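Local coordinates for S-adenosyl-L-methionine:salicylic acid carboxyl methyltransferase (Clarkia breweri, PDB 1M6E), which transfers a methyl group from S-adenosyl-L-methionine to the carboxylate of salicylic acid, making the volatile ester methyl salicylate, at residues N21-R26 with S286-G291; T50-I55 with E91-L96; T139-H144 with E198-G203. One frame throughout, in Å; residues are numbered along the deposited sequence.

Interaction 1 (N21-R26 with S286-G291); sequences NSFIQR and SCTKDG. With SAH (S-adenosyl-L-homocysteine), chain C.
Ser286 meets Ile24 where a long loop passes the start of helix 23-31; no hydrogen bond crosses between the two segments here, and side chains and one backbone carbonyl make the contact. Ile24 CA and Ser286 CA are 5.0 Å apart. The CG1 branch of Ile24, beside its own backbone N (chi1 -70°), is carried to the loop, where it lies against Ser286 CB and OG. The exact spacing of this whole branch, CG1 and CD1 alike, is doubtful in the model. Next, Cys287 turns its CB from the helix, to pack on Asn303 of helix 303-320, and offers its carbonyl instead, with Cys287 O 3.7 Å from Phe23 CB. Thr288 then brings a methyl to the phenylalanine, CG2 standing 3.9 Å from Phe23 CD2 and 4.1 Å from Phe23 CE2, at an oblique angle to the ring. Beyond it the loop is exposed, and Asp290 and Gly291 are poorly ordered.

The helix start has another side. Gln25, whose CB points away from the loop, lies against the bound S-adenosyl-L-homocysteine, its CB nearest the carboxylate oxygen OXT, and it also touches salicylate; Ser22 OG is hydrogen-bonded to Asn65 OD1. The loop therefore packs behind an N-terminal segment that lines the joint cofactor and substrate pocket of this SABATH methyltransferase.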
# COMPACT_ATOMS: atom_id res chain seq x y z
N ASN A 21 -14.50 -6.23 -14.09
CA ASN A 21 -15.05 -7.59 -14.22
C ASN A 21 -15.35 -8.32 -12.90
O ASN A 21 -15.20 -9.55 -12.81
CB ASN A 21 -14.10 -8.46 -15.05
CG ASN A 21 -13.94 -7.95 -16.46
OD1 ASN A 21 -14.80 -8.16 -17.30
ND2 ASN A 21 -12.84 -7.27 -16.72
N SER A 22 -15.80 -7.59 -11.89
CA SER A 22 -16.10 -8.24 -10.64
C SER A 22 -17.45 -7.87 -10.07
O SER A 22 -17.57 -7.65 -8.86
CB SER A 22 -15.00 -7.93 -9.62
OG SER A 22 -14.84 -6.54 -9.50
N PHE A 23 -18.48 -7.84 -10.93
CA PHE A 23 -19.82 -7.46 -10.49
C PHE A 23 -20.49 -8.55 -9.73
O PHE A 23 -21.40 -8.25 -8.94
CB PHE A 23 -20.71 -7.09 -11.66
CG PHE A 23 -20.13 -6.04 -12.54
CD1 PHE A 23 -18.99 -6.30 -13.30
CD2 PHE A 23 -20.66 -4.76 -12.57
CE1 PHE A 23 -18.38 -5.30 -14.06
CE2 PHE A 23 -20.06 -3.75 -13.33
CZ PHE A 23 -18.92 -4.02 -14.07
N ILE A 24 -20.08 -9.79 -9.94
CA ILE A 24 -20.70 -10.90 -9.24
C ILE A 24 -20.25 -10.94 -7.83
O ILE A 24 -21.05 -11.19 -6.94
CB ILE A 24 -20.42 -12.28 -9.87
CG1 ILE A 24 -21.18 -12.41 -11.20
CG2 ILE A 24 -20.93 -13.40 -8.94
CD1 ILE A 24 -22.71 -12.23 -11.10
N GLN A 25 -18.97 -10.71 -7.59
CA GLN A 25 -18.49 -10.71 -6.21
C GLN A 25 -19.07 -9.47 -5.52
O GLN A 25 -19.19 -9.41 -4.29
CB GLN A 25 -16.96 -10.72 -6.14
CG GLN A 25 -16.29 -10.33 -7.43
CD GLN A 25 -16.01 -11.52 -8.30
OE1 GLN A 25 -16.30 -11.50 -9.50
NE2 GLN A 25 -15.43 -12.56 -7.71
N ARG A 26 -19.47 -8.50 -6.34
CA ARG A 26 -20.04 -7.28 -5.81
C ARG A 26 -21.44 -7.46 -5.31
O ARG A 26 -21.83 -6.81 -4.37
CB ARG A 26 -20.05 -6.18 -6.86
CG ARG A 26 -20.50 -4.86 -6.30
CD ARG A 26 -19.89 -3.76 -7.11
NE ARG A 26 -19.77 -2.51 -6.37
CZ ARG A 26 -20.80 -1.78 -5.98
NH1 ARG A 26 -22.05 -2.17 -6.24
NH2 ARG A 26 -20.57 -0.64 -5.34
N SER A 286 -23.43 -12.44 -13.71
CA SER A 286 -22.10 -11.79 -13.94
C SER A 286 -22.16 -10.42 -14.58
O SER A 286 -21.14 -9.90 -15.04
CB SER A 286 -21.15 -12.70 -14.79
OG SER A 286 -20.28 -13.56 -14.03
N CYS A 287 -23.37 -9.84 -14.62
CA CYS A 287 -23.60 -8.52 -15.21
C CYS A 287 -24.30 -7.55 -14.28
O CYS A 287 -24.15 -7.54 -13.04
CB CYS A 287 -24.49 -8.63 -16.44
SG CYS A 287 -24.15 -9.93 -17.58
N THR A 288 -25.11 -6.73 -14.93
CA THR A 288 -25.91 -5.72 -14.31
C THR A 288 -26.95 -5.36 -15.39
O THR A 288 -27.15 -6.14 -16.32
CB THR A 288 -25.01 -4.52 -13.89
OG1 THR A 288 -25.79 -3.32 -13.85
CG2 THR A 288 -23.83 -4.36 -14.85
N LYS A 289 -27.62 -4.23 -15.27
CA LYS A 289 -28.58 -3.84 -16.31
C LYS A 289 -27.72 -3.35 -17.48
O LYS A 289 -27.79 -2.19 -17.88
CB LYS A 289 -29.47 -2.71 -15.80
CG LYS A 289 -28.70 -1.54 -15.19
CD LYS A 289 -29.64 -0.50 -14.62
CE LYS A 289 -28.88 0.62 -13.93
NZ LYS A 289 -29.82 1.63 -13.40
N ASP A 290 -26.90 -4.27 -18.00
CA ASP A 290 -25.97 -3.99 -19.10
C ASP A 290 -26.61 -3.74 -20.46
O ASP A 290 -27.56 -4.42 -20.84
CB ASP A 290 -24.97 -5.13 -19.22
CG ASP A 290 -23.54 -4.67 -19.08
OD1 ASP A 290 -23.13 -3.79 -19.87
OD2 ASP A 290 -22.84 -5.17 -18.18
N GLY A 291 -26.05 -2.78 -21.20
CA GLY A 291 -26.54 -2.44 -22.52
C GLY A 291 -26.47 -3.60 -23.50
O GLY A 291 -25.37 -4.01 -23.89
N SAH C . -12.93 -9.29 -1.75
CA SAH C . -13.26 -8.89 -3.20
CB SAH C . -12.48 -9.69 -4.26
CG SAH C . -11.51 -10.67 -3.76
SD SAH C . -10.58 -11.68 -4.97
C SAH C . -14.72 -9.11 -3.58
O SAH C . -15.54 -9.60 -2.74
OXT SAH C . -15.00 -8.76 -4.81
C5' SAH C . -9.59 -12.51 -3.78
C4' SAH C . -8.23 -11.81 -3.32
O4' SAH C . -7.75 -12.78 -2.33
C3' SAH C . -7.10 -11.87 -4.42
O3' SAH C . -6.69 -10.44 -4.85
C2' SAH C . -5.96 -12.50 -3.77
O2' SAH C . -4.66 -12.06 -3.99
C1' SAH C . -6.48 -12.62 -2.26
N9 SAH C . -5.80 -13.69 -1.57
C8 SAH C . -5.63 -15.02 -1.90
N7 SAH C . -4.93 -15.70 -1.04
C5 SAH C . -4.64 -14.76 -0.08
C6 SAH C . -3.91 -14.82 1.13
N6 SAH C . -3.35 -15.96 1.52
N1 SAH C . -3.78 -13.69 1.93
C2 SAH C . -4.37 -12.53 1.51
N3 SAH C . -5.08 -12.36 0.36
C4 SAH C . -5.18 -13.52 -0.39

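Interaction 2 (T50-I55 with E91-L96); sequences TTRLAI and EYQIFL
Gln93 N donates to Leu53 O over 3.0 Å, within a ladder that illustrates how parallel strands pair. Leu53 N in turn reaches Glu91 O at 3.2 Å, Thr51 O receives Glu91 N, and Ile55 O receives Phe95 N at 3.2 Å.

Side chains add one polar link and one apolar one, on opposite faces of the sheet. Arg52 NE donates to Gln93 OE1 over 3.2 Å at 154°. The bend at chi3 of the arginine (93°) and the extended glutamine chain bring the groups together with guanidinium and amide planes 77° apart, and OE1 comes to the guanidinium edge. Across the sheet, Leu53 CD2 lies 3.5 Å from Tyr92 CE2, approaching the ring obliquely. Helix 74-82 packs over the face of Leu53 and Tyr92, and its Glu78 is hydrogen-bonded to Tyr92 OH.

On the face of Arg52, Glu91 and Gln93, Pro136 of the second subunit packs on all three, and its Arg133 forms a salt bridge with Glu91. Backbone bonds thus join the two strands of a Rossmann-like beta-alpha-beta unit, while side chains are largely apolar toward the helix, Tyr92-Glu78 excepted, and mixed, with the charged Glu91-Arg133 pair, toward the partner subunit.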
# COMPACT_ATOMS: atom_id res chain seq x y z
N THR A 50 -15.19 1.96 21.50
CA THR A 50 -15.27 3.27 22.08
C THR A 50 -14.85 4.33 21.08
O THR A 50 -15.54 4.59 20.10
CB THR A 50 -14.38 3.36 23.31
OG1 THR A 50 -14.72 2.30 24.20
CG2 THR A 50 -14.56 4.70 24.02
N THR A 51 -13.70 4.93 21.32
CA THR A 51 -13.20 5.98 20.45
C THR A 51 -12.56 5.50 19.15
O THR A 51 -12.32 6.31 18.24
CB THR A 51 -12.23 6.84 21.24
OG1 THR A 51 -11.07 6.08 21.60
CG2 THR A 51 -12.90 7.28 22.51
N ARG A 52 -12.30 4.19 19.03
CA ARG A 52 -11.68 3.62 17.83
C ARG A 52 -12.30 2.34 17.34
O ARG A 52 -12.40 1.37 18.08
CB ARG A 52 -10.21 3.34 18.09
CG ARG A 52 -9.33 3.49 16.86
CD ARG A 52 -7.86 3.22 17.18
NE ARG A 52 -7.50 1.82 16.95
CZ ARG A 52 -7.41 0.88 17.90
NH1 ARG A 52 -7.63 1.16 19.18
NH2 ARG A 52 -7.10 -0.36 17.53
N LEU A 53 -12.76 2.35 16.11
CA LEU A 53 -13.31 1.14 15.54
C LEU A 53 -12.25 0.80 14.50
O LEU A 53 -11.70 1.69 13.85
CB LEU A 53 -14.67 1.43 14.88
CG LEU A 53 -15.29 0.34 14.00
CD1 LEU A 53 -15.54 -0.93 14.78
CD2 LEU A 53 -16.59 0.84 13.44
N ALA A 54 -11.92 -0.48 14.35
CA ALA A 54 -10.90 -0.89 13.41
C ALA A 54 -11.31 -2.05 12.51
O ALA A 54 -11.04 -3.21 12.79
CB ALA A 54 -9.63 -1.25 14.17
N ILE A 55 -11.96 -1.71 11.41
CA ILE A 55 -12.42 -2.69 10.44
C ILE A 55 -11.25 -3.06 9.54
O ILE A 55 -10.39 -2.22 9.28
CB ILE A 55 -13.52 -2.07 9.59
CG1 ILE A 55 -14.57 -1.46 10.51
CG2 ILE A 55 -14.12 -3.11 8.66
CD1 ILE A 55 -15.79 -0.90 9.79
N GLU A 91 -13.21 7.03 15.41
CA GLU A 91 -12.39 7.28 14.22
C GLU A 91 -12.30 5.90 13.58
O GLU A 91 -12.12 4.90 14.27
CB GLU A 91 -10.99 7.74 14.60
CG GLU A 91 -10.93 9.19 15.00
CD GLU A 91 -9.55 9.61 15.48
OE1 GLU A 91 -9.06 9.01 16.47
OE2 GLU A 91 -8.97 10.55 14.88
N TYR A 92 -12.46 5.82 12.26
CA TYR A 92 -12.39 4.51 11.65
C TYR A 92 -11.00 4.23 11.16
O TYR A 92 -10.38 5.08 10.51
CB TYR A 92 -13.38 4.41 10.50
CG TYR A 92 -14.78 4.66 10.96
CD1 TYR A 92 -15.25 5.97 11.16
CD2 TYR A 92 -15.63 3.60 11.25
CE1 TYR A 92 -16.54 6.21 11.64
CE2 TYR A 92 -16.92 3.82 11.72
CZ TYR A 92 -17.37 5.13 11.92
OH TYR A 92 -18.64 5.31 12.40
N GLN A 93 -10.48 3.05 11.52
CA GLN A 93 -9.14 2.69 11.07
C GLN A 93 -9.19 1.43 10.25
O GLN A 93 -9.31 0.33 10.77
CB GLN A 93 -8.22 2.48 12.23
CG GLN A 93 -6.84 2.18 11.78
CD GLN A 93 -5.92 2.24 12.93
OE1 GLN A 93 -6.23 1.69 13.99
NE2 GLN A 93 -4.77 2.92 12.77
N ILE A 94 -9.06 1.63 8.94
CA ILE A 94 -9.15 0.57 7.97
C ILE A 94 -7.88 -0.12 7.51
O ILE A 94 -6.84 0.51 7.28
CB ILE A 94 -9.87 1.10 6.76
CG1 ILE A 94 -11.18 1.71 7.20
CG2 ILE A 94 -10.06 -0.01 5.75
CD1 ILE A 94 -11.98 2.22 6.03
N PHE A 95 -7.99 -1.43 7.36
CA PHE A 95 -6.88 -2.25 6.93
C PHE A 95 -7.25 -3.08 5.72
O PHE A 95 -8.03 -4.03 5.86
CB PHE A 95 -6.45 -3.15 8.08
CG PHE A 95 -5.75 -2.41 9.17
CD1 PHE A 95 -6.41 -2.09 10.34
CD2 PHE A 95 -4.45 -1.95 8.98
CE1 PHE A 95 -5.77 -1.31 11.31
CE2 PHE A 95 -3.82 -1.18 9.93
CZ PHE A 95 -4.48 -0.86 11.09
N LEU A 96 -6.71 -2.73 4.55
CA LEU A 96 -6.96 -3.46 3.30
C LEU A 96 -5.80 -4.42 3.10
O LEU A 96 -4.65 -3.99 2.91
CB LEU A 96 -7.02 -2.52 2.11
CG LEU A 96 -7.98 -1.35 2.21
CD1 LEU A 96 -7.84 -0.53 0.97
CD2 LEU A 96 -9.41 -1.82 2.43

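Interaction 3 (T139-H144 with E198-G203); sequences TLHFIH and EVVPGG
The end of helix 181-198 and the residues after it, which lead into strand 204-211 in a beta-alpha-beta connection from strand 143-146, are held by backbone bonds at Glu198 and Val200 to Thr139 and Leu140, ahead of that earlier strand. It is a worked case of a helix end fastened by its last carbonyl. Glu198 O accepts two neighbouring amides, Thr139 N at 3.0 Å and Leu140 N at 2.9 Å; the Leu140 bond is the straighter, at 164°. Because this oxygen belongs to the last residue of the helix, the end of the helix dipole would probably make it a better acceptor. The chain then reverses the roles: Val200 N donates to Leu140 O over 2.8 Å, at 172°. The outcome is a single bridge between Leu140 and Val199, and not a continued ladder.

Side chains fill in around these bonds. Val200 CB lies 3.4 Å from Leu140 O, and its CG1 comes to the edge of the His141 ring, 4.0 Å from ND1. Val199 CG2, beside its own backbone N, meets Ile143 CG1 at 3.9 Å; the closer approach of the CD1 methyl is doubtful in the model. A type I beta turn from Val200 to Gly203 then brings Gly203 CA to 4.4 Å from His141 CA. The carboxylate of Glu198 looks elsewhere, to a salt bridge with Arg195 and to the backbone amides of Leu134 and Phe135, while Thr139 OG1 is hydrogen-bonded to Pro136 O.

Strand 143-146 is the neighbour of 52-58 and 204-211: His144 pairs by backbone with Ala56 and Leu58, Ile143 with Arg204 and Val206. Phe142, its CB turned from the 198-203 turn, packs on helix 33-44 through Thr36, Ala39 and Ile40.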
# COMPACT_ATOMS: atom_id res chain seq x y z
N THR A 139 -5.99 -6.04 18.30
CA THR A 139 -5.87 -4.80 17.53
C THR A 139 -7.18 -4.55 16.79
O THR A 139 -7.55 -3.41 16.54
CB THR A 139 -4.73 -4.92 16.44
OG1 THR A 139 -3.47 -5.15 17.08
CG2 THR A 139 -4.63 -3.66 15.56
N LEU A 140 -7.89 -5.63 16.49
CA LEU A 140 -9.08 -5.53 15.68
C LEU A 140 -10.48 -5.80 16.20
O LEU A 140 -10.71 -6.81 16.86
CB LEU A 140 -8.88 -6.42 14.45
CG LEU A 140 -8.19 -5.84 13.22
CD1 LEU A 140 -7.00 -4.98 13.59
CD2 LEU A 140 -7.79 -6.99 12.33
N HIS A 141 -11.41 -4.88 15.88
CA HIS A 141 -12.85 -5.04 16.17
C HIS A 141 -13.42 -5.09 14.77
O HIS A 141 -13.53 -4.07 14.11
CB HIS A 141 -13.51 -3.82 16.83
CG HIS A 141 -12.58 -2.84 17.45
ND1 HIS A 141 -11.90 -3.09 18.62
CD2 HIS A 141 -12.27 -1.57 17.11
CE1 HIS A 141 -11.21 -2.02 18.97
NE2 HIS A 141 -11.42 -1.08 18.07
N PHE A 142 -13.75 -6.27 14.28
CA PHE A 142 -14.34 -6.43 12.93
C PHE A 142 -13.44 -6.71 11.75
O PHE A 142 -12.65 -5.87 11.32
CB PHE A 142 -15.26 -5.26 12.49
CG PHE A 142 -16.37 -5.72 11.57
CD1 PHE A 142 -17.64 -6.01 12.08
CD2 PHE A 142 -16.11 -6.03 10.24
CE1 PHE A 142 -18.63 -6.62 11.28
CE2 PHE A 142 -17.08 -6.63 9.43
CZ PHE A 142 -18.34 -6.93 9.96
N ILE A 143 -13.67 -7.89 11.19
CA ILE A 143 -12.95 -8.40 10.04
C ILE A 143 -13.90 -8.83 8.91
O ILE A 143 -14.63 -9.80 9.05
CB ILE A 143 -12.15 -9.63 10.46
CG1 ILE A 143 -10.92 -9.20 11.24
CG2 ILE A 143 -11.80 -10.43 9.28
CD1 ILE A 143 -10.11 -10.36 11.72
N HIS A 144 -13.87 -8.13 7.79
CA HIS A 144 -14.73 -8.54 6.69
C HIS A 144 -13.97 -9.44 5.69
O HIS A 144 -12.76 -9.40 5.67
CB HIS A 144 -15.30 -7.32 5.95
CG HIS A 144 -16.16 -7.71 4.80
ND1 HIS A 144 -15.70 -7.74 3.50
CD2 HIS A 144 -17.37 -8.33 4.79
CE1 HIS A 144 -16.58 -8.37 2.74
NE2 HIS A 144 -17.59 -8.74 3.49
N GLU A 198 -5.67 -11.68 17.02
CA GLU A 198 -5.74 -10.26 16.70
C GLU A 198 -7.11 -9.65 16.88
O GLU A 198 -7.25 -8.45 17.01
CB GLU A 198 -5.27 -10.05 15.25
CG GLU A 198 -3.99 -10.80 14.89
CD GLU A 198 -3.85 -10.99 13.41
OE1 GLU A 198 -4.86 -11.34 12.77
OE2 GLU A 198 -2.72 -10.81 12.90
N VAL A 199 -8.13 -10.49 16.85
CA VAL A 199 -9.49 -10.02 17.02
C VAL A 199 -9.77 -9.92 18.49
O VAL A 199 -9.58 -10.86 19.26
CB VAL A 199 -10.46 -10.96 16.35
CG1 VAL A 199 -11.82 -10.74 16.86
CG2 VAL A 199 -10.45 -10.70 14.86
N VAL A 200 -10.18 -8.73 18.88
CA VAL A 200 -10.49 -8.40 20.25
C VAL A 200 -11.68 -9.26 20.71
O VAL A 200 -12.60 -9.52 19.94
CB VAL A 200 -10.81 -6.91 20.28
CG1 VAL A 200 -12.31 -6.71 20.31
CG2 VAL A 200 -10.02 -6.23 21.38
N PRO A 201 -11.69 -9.70 21.99
CA PRO A 201 -12.76 -10.54 22.55
C PRO A 201 -14.23 -10.24 22.19
O PRO A 201 -15.06 -11.15 22.13
CB PRO A 201 -12.47 -10.48 24.05
CG PRO A 201 -11.85 -9.13 24.20
CD PRO A 201 -10.88 -9.12 23.07
N GLY A 202 -14.57 -8.98 21.96
CA GLY A 202 -15.94 -8.71 21.56
C GLY A 202 -16.09 -8.77 20.03
O GLY A 202 -17.18 -9.02 19.50
N GLY A 203 -14.97 -8.57 19.33
CA GLY A 203 -14.88 -8.53 17.86
C GLY A 203 -15.66 -9.48 16.99
O GLY A 203 -15.91 -10.60 17.40

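Overall arrangement
Together the three contrast contacts in and at the end of the central sheet with one beside the ligand pocket. Interactions 2 and 3 are buried, 10 Å apart between centres, and serve one sheet: strand 52-58 lies between 91-98 and 143-146, and His141 of interaction 3 packs against Arg52, Leu53 and Ala54 of interaction 2. Both rely on backbone hydrogen bonds, a parallel ladder, with one side-chain bond added, and a helix-end bridge. Interaction 1, its centre about 30 Å from that of interaction 2 and about 31 Å from that of interaction 3, is only partly buried and joins a loop to the start of helix 23-31 by side-chain packing and one carbonyl contact.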